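Local coordinates for protein L-threonine-O-3-phosphate decarboxylase (Porphyromonas gingivalis, PDB 3FKD) that probably binds pyridoxal 5'-phosphate and is identified as an L-threonine-O-3-phosphate decarboxylase, a lyase in the class I and II aminotransferase family, at residues G53-M58 against I70-G75; Y199-L204 against K237-H242. One frame throughout, in Å; residues are numbered along the deposited sequence.

Contact 1: G53-M58 against I70-G75; sequences GTLRQM and ILVTNG
R56 on helix 53-58 and I70 at the start of strand 70-73 bring the two backbones closest, their CA atoms 6.0 Å apart, while the helix crosses the strand at 131°, nearer antiparallel than parallel. The axes come within 8.0 Å. Strand 70-73 is the outermost strand, within this chain, of the seven-stranded mixed sheet that forms the core of the large domain in fold-type I pyridoxal phosphate enzymes, and the helix lies against one side of it. Along this strand I70 and V72 point at the helix, whereas L71 between them points away, to the side where helices 75-86 and 213-220 pack.

The aliphatic part of R56 does most of the touching. Its CG, set anti to the backbone N, meets CG2 of I70 at 3.7 Å as the two side chains slide past each other in opposite directions. CD of R56 then lies 3.4 Å from the carbonyl oxygen I70 O, a van der Waals contact and not a hydrogen bond. The ethyl end of I70 turns away from the helix. V72 uses both methyls: CG2 lies against the helix backbone, 4.0 Å from R56 N, and CG1 meets CD2 of L55 at 4.2 Å, the L55 and V72 side chains crossing at about a right angle.

The polar end of R56 turns to partners outside the strand. NE hydrogen-bonds to OD1 of N67 and NH1 forms a salt bridge with OD2 of D51, which would limit rotation of the guanidinium. The chain bends at chi3 (70°), carrying this group back along the helix toward its N-terminal end, where G53 O sits 4.1 Å above the plane of the R56 guanidinium, over its centre.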
loop_
_atom_site.group_PDB
_atom_site.type_symbol
_atom_site.label_atom_id
_atom_site.label_comp_id
_atom_site.label_asym_id
_atom_site.label_seq_id
_atom_site.Cartn_x
_atom_site.Cartn_y
_atom_site.Cartn_z
ATOM N N GLY A 53 -10.153 -1.369 11.146
ATOM C CA GLY A 53 -11.554 -1.285 11.506
ATOM C C GLY A 53 -11.932 -0.167 12.464
ATOM O O GLY A 53 -13.059 0.320 12.413
ATOM N N THR A 54 -11.024 0.212 13.366
ATOM C CA THR A 54 -11.293 1.291 14.280
ATOM C C THR A 54 -11.321 2.630 13.535
ATOM O O THR A 54 -12.198 3.482 13.793
ATOM C CB THR A 54 -10.270 1.329 15.459
ATOM O OG1 THR A 54 -10.405 0.139 16.226
ATOM C CG2 THR A 54 -10.565 2.444 16.381
ATOM N N LEU A 55 -10.370 2.821 12.612
ATOM C CA LEU A 55 -10.400 4.007 11.772
ATOM C C LEU A 55 -11.686 4.044 10.965
ATOM O O LEU A 55 -12.369 5.065 10.930
ATOM C CB LEU A 55 -9.183 4.106 10.857
ATOM C CG LEU A 55 -8.996 5.382 10.028
ATOM C CD1 LEU A 55 -9.207 6.628 10.905
ATOM C CD2 LEU A 55 -7.641 5.405 9.407
ATOM N N ARG A 56 -12.022 2.916 10.347
ATOM C CA ARG A 56 -13.239 2.807 9.555
ATOM C C ARG A 56 -14.436 3.245 10.371
ATOM O O ARG A 56 -15.229 4.084 9.935
ATOM C CB ARG A 56 -13.448 1.373 9.063
ATOM C CG ARG A 56 -14.598 1.230 8.080
ATOM C CD ARG A 56 -14.865 -0.220 7.780
ATOM N NE ARG A 56 -15.452 -0.919 8.922
ATOM C CZ ARG A 56 -14.903 -1.976 9.520
ATOM N NH1 ARG A 56 -13.750 -2.471 9.091
ATOM N NH2 ARG A 56 -15.509 -2.556 10.543
ATOM N N GLN A 57 -14.557 2.675 11.560
ATOM C CA GLN A 57 -15.632 3.032 12.476
ATOM C C GLN A 57 -15.687 4.551 12.745
ATOM O O GLN A 57 -16.734 5.165 12.574
ATOM C CB GLN A 57 -15.511 2.200 13.755
ATOM C CG GLN A 57 -16.404 2.593 14.909
ATOM C CD GLN A 57 -17.874 2.371 14.622
ATOM O OE1 GLN A 57 -18.556 3.230 14.027
ATOM N NE2 GLN A 57 -18.388 1.218 15.065
HETATM N N MSE A 58 -14.575 5.170 13.127
HETATM C CA MSE A 58 -14.590 6.615 13.396
HETATM C C MSE A 58 -14.836 7.505 12.155
HETATM O O MSE A 58 -15.271 8.651 12.290
HETATM C CB MSE A 58 -13.295 7.077 14.046
HETATM C CG MSE A 58 -12.801 6.235 15.221
HETATM SE SE MSE A 58 -10.978 6.873 15.517
HETATM C CE MSE A 58 -10.158 5.364 16.383
ATOM N N ILE A 70 -17.718 2.584 4.560
ATOM C CA ILE A 70 -16.341 3.059 4.429
ATOM C C ILE A 70 -15.364 1.914 4.208
ATOM O O ILE A 70 -15.556 0.794 4.654
ATOM C CB ILE A 70 -15.855 3.993 5.603
ATOM C CG1 ILE A 70 -16.298 5.440 5.387
ATOM C CG2 ILE A 70 -14.338 4.036 5.684
ATOM C CD1 ILE A 70 -17.718 5.767 5.797
ATOM N N LEU A 71 -14.302 2.206 3.500
ATOM C CA LEU A 71 -13.265 1.230 3.289
ATOM C C LEU A 71 -11.980 2.029 3.222
ATOM O O LEU A 71 -11.768 2.797 2.263
ATOM C CB LEU A 71 -13.496 0.462 1.978
ATOM C CG LEU A 71 -12.304 -0.427 1.599
ATOM C CD1 LEU A 71 -12.433 -1.783 2.177
ATOM C CD2 LEU A 71 -12.135 -0.520 0.085
ATOM N N VAL A 72 -11.167 1.896 4.257
ATOM C CA VAL A 72 -9.878 2.538 4.307
ATOM C C VAL A 72 -8.933 1.910 3.287
ATOM O O VAL A 72 -8.891 0.732 3.124
ATOM C CB VAL A 72 -9.282 2.562 5.754
ATOM C CG1 VAL A 72 -7.961 3.321 5.808
ATOM C CG2 VAL A 72 -10.281 3.174 6.723
ATOM N N THR A 73 -8.151 2.732 2.621
ATOM C CA THR A 73 -7.350 2.281 1.509
ATOM C C THR A 73 -5.884 2.729 1.676
ATOM O O THR A 73 -5.608 3.605 2.473
ATOM C CB THR A 73 -7.988 2.779 0.173
ATOM O OG1 THR A 73 -7.551 1.945 -0.889
ATOM C CG2 THR A 73 -7.625 4.210 -0.117
ATOM N N ASN A 74 -4.953 2.092 0.981
ATOM C CA ASN A 74 -3.549 2.481 0.980
ATOM C C ASN A 74 -3.305 3.718 0.091
ATOM O O ASN A 74 -2.572 3.618 -0.874
ATOM C CB ASN A 74 -2.702 1.329 0.455
ATOM C CG ASN A 74 -1.203 1.496 0.696
ATOM O OD1 ASN A 74 -0.773 2.116 1.626
ATOM N ND2 ASN A 74 -0.402 0.849 -0.153
ATOM N N GLY A 75 -3.878 4.870 0.431
ATOM C CA GLY A 75 -3.800 6.036 -0.437
ATOM C C GLY A 75 -5.019 6.114 -1.351
ATOM O O GLY A 75 -5.694 5.123 -1.548
#

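Contact 2: Y199-L204 against K237-H242; sequences YGIPGL and KFILIH
One face of the Y199 ring carries the CG2 methyl of I239, a CH-pi contact over the face with CG2 3.8 Å from the ring centroid and 16° off the normal. The methyl is displaced toward the rim on the hydroxyl side, over the CZ-CE1 bond, with CZ of Y199 3.7 Å from I239 CG2. At the root of the side chain the same isoleucine sends in its second branch: CD1 of I239 lies 4.0 Å from CB of Y199 and equally near CG. Both branches lie over one face, spread along the length of the tyrosine, and the two side chains cross obliquely. In I239 a chi1 of -68° places CG1 beside the backbone N, with CG2 anti to it.

The segment holding Y199 leaves helix 196-199 at G200, which has positive phi, and runs through a glycine- and proline-rich turn to strand 207-210 of the large-domain sheet. In class I and II aminotransferases the corresponding segment comes just after the lysine that forms the Schiff base with pyridoxal phosphate. Helix 230-241 ends on the other side of the contact, and F246 from the loop beyond it touches both Y199 and I239.

I201 completes the contact, its CD1 meeting CD1 of I239 tip to tip at 4.0 Å. I201 also packs on I44 of the second subunit, and backbone O of Y199 accepts a hydrogen bond from NZ of K30.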
loop_
_atom_site.group_PDB
_atom_site.type_symbol
_atom_site.label_atom_id
_atom_site.label_comp_id
_atom_site.label_asym_id
_atom_site.label_seq_id
_atom_site.Cartn_x
_atom_site.Cartn_y
_atom_site.Cartn_z
ATOM N N TYR A 199 -3.818 17.542 3.950
ATOM C CA TYR A 199 -3.050 17.481 5.201
ATOM C C TYR A 199 -1.556 17.279 5.065
ATOM O O TYR A 199 -0.878 17.130 6.085
ATOM C CB TYR A 199 -3.603 16.437 6.158
ATOM C CG TYR A 199 -5.099 16.410 6.236
ATOM C CD1 TYR A 199 -5.817 17.464 6.831
ATOM C CD2 TYR A 199 -5.813 15.309 5.742
ATOM C CE1 TYR A 199 -7.214 17.427 6.904
ATOM C CE2 TYR A 199 -7.188 15.254 5.818
ATOM C CZ TYR A 199 -7.886 16.314 6.395
ATOM O OH TYR A 199 -9.249 16.221 6.452
ATOM N N GLY A 200 -1.045 17.290 3.834
ATOM C CA GLY A 200 0.386 17.304 3.613
ATOM C C GLY A 200 1.068 16.006 3.963
ATOM O O GLY A 200 2.256 15.978 4.250
ATOM N N ILE A 201 0.313 14.913 3.947
ATOM C CA ILE A 201 0.903 13.624 4.252
ATOM C C ILE A 201 0.787 12.560 3.134
ATOM O O ILE A 201 0.352 11.426 3.361
ATOM C CB ILE A 201 0.515 13.146 5.642
ATOM C CG1 ILE A 201 -0.999 13.212 5.811
ATOM C CG2 ILE A 201 1.188 14.059 6.674
ATOM C CD1 ILE A 201 -1.554 12.132 6.674
ATOM N N PRO A 202 1.268 12.926 1.940
ATOM C CA PRO A 202 1.322 12.038 0.776
ATOM C C PRO A 202 2.162 10.762 1.015
ATOM O O PRO A 202 1.834 9.712 0.474
ATOM C CB PRO A 202 1.994 12.903 -0.316
ATOM C CG PRO A 202 2.443 14.134 0.328
ATOM C CD PRO A 202 2.105 14.128 1.775
ATOM N N GLY A 203 3.222 10.872 1.813
ATOM C CA GLY A 203 4.090 9.752 2.104
ATOM C C GLY A 203 3.519 8.675 3.025
ATOM O O GLY A 203 4.027 7.574 3.055
ATOM N N LEU A 204 2.460 8.990 3.755
ATOM C CA LEU A 204 1.798 8.045 4.619
ATOM C C LEU A 204 0.899 7.069 3.886
ATOM O O LEU A 204 0.622 5.990 4.398
ATOM C CB LEU A 204 0.993 8.782 5.686
ATOM C CG LEU A 204 1.509 8.787 7.122
ATOM C CD1 LEU A 204 2.971 8.432 7.118
ATOM C CD2 LEU A 204 1.274 10.158 7.785
ATOM N N LYS A 237 -6.279 9.044 12.562
ATOM C CA LYS A 237 -7.005 9.113 13.830
ATOM C C LYS A 237 -6.818 10.469 14.519
ATOM O O LYS A 237 -7.769 11.064 15.025
ATOM C CB LYS A 237 -6.541 7.985 14.764
ATOM C CG LYS A 237 -7.396 6.759 14.676
ATOM C CD LYS A 237 -6.721 5.560 15.305
ATOM C CE LYS A 237 -7.510 4.264 15.024
ATOM N NZ LYS A 237 -6.827 3.050 15.492
ATOM N N PHE A 238 -5.579 10.949 14.524
ATOM C CA PHE A 238 -5.224 12.264 15.052
ATOM C C PHE A 238 -5.880 13.446 14.291
ATOM O O PHE A 238 -6.494 14.323 14.895
ATOM C CB PHE A 238 -3.702 12.422 15.075
ATOM C CG PHE A 238 -3.239 13.538 15.952
ATOM C CD1 PHE A 238 -2.790 14.721 15.410
ATOM C CD2 PHE A 238 -3.269 13.414 17.321
ATOM C CE1 PHE A 238 -2.363 15.747 16.221
ATOM C CE2 PHE A 238 -2.855 14.441 18.123
ATOM C CZ PHE A 238 -2.402 15.601 17.577
ATOM N N ILE A 239 -5.747 13.462 12.968
ATOM C CA ILE A 239 -6.446 14.475 12.168
ATOM C C ILE A 239 -7.969 14.513 12.454
ATOM O O ILE A 239 -8.550 15.600 12.606
ATOM C CB ILE A 239 -6.164 14.298 10.662
ATOM C CG1 ILE A 239 -4.685 14.627 10.380
ATOM C CG2 ILE A 239 -7.168 15.120 9.801
ATOM C CD1 ILE A 239 -4.071 13.897 9.156
ATOM N N LEU A 240 -8.597 13.338 12.529
ATOM C CA LEU A 240 -10.031 13.250 12.796
ATOM C C LEU A 240 -10.467 13.821 14.146
ATOM O O LEU A 240 -11.552 14.372 14.248
ATOM C CB LEU A 240 -10.527 11.813 12.702
ATOM C CG LEU A 240 -10.786 11.357 11.281
ATOM C CD1 LEU A 240 -11.203 9.890 11.271
ATOM C CD2 LEU A 240 -11.848 12.239 10.706
ATOM N N ILE A 241 -9.630 13.664 15.172
ATOM C CA ILE A 241 -9.929 14.110 16.539
ATOM C C ILE A 241 -9.767 15.640 16.680
ATOM O O ILE A 241 -10.314 16.271 17.592
ATOM C CB ILE A 241 -9.039 13.339 17.542
ATOM C CG1 ILE A 241 -9.517 11.894 17.650
ATOM C CG2 ILE A 241 -9.081 13.928 18.924
ATOM C CD1 ILE A 241 -8.602 10.969 18.537
ATOM N N HIS A 242 -9.036 16.236 15.749
ATOM C CA HIS A 242 -8.697 17.634 15.819
ATOM C C HIS A 242 -9.068 18.369 14.504
ATOM O O HIS A 242 -8.222 18.926 13.840
ATOM C CB HIS A 242 -7.204 17.746 16.100
ATOM C CG HIS A 242 -6.737 16.930 17.263
ATOM N ND1 HIS A 242 -6.421 17.484 18.488
ATOM C CD2 HIS A 242 -6.499 15.604 17.384
ATOM C CE1 HIS A 242 -6.022 16.533 19.312
ATOM N NE2 HIS A 242 -6.047 15.384 18.662
#

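In the fold
From the N terminus, contact 1 comes first: helix 53-62 is followed by a short connection, and strand 70-73 comes back against it, closing a loop with 11 residues between the segments. The chain then builds most of the large-domain sheet before contact 2 opens at 199-204 and closes on helix 230-241, with 32 residues between, after strand 207-210 and helix 213-220. The two closures follow in series, neither enclosing nor crossing the other, with centres about 13 Å apart. Helix 230-241 joins them: L240 CD1 lies 3.8 Å from L55 CD1, so this helix is packed between helix 53-62 and the turn at 199-204, which also meets the second subunit.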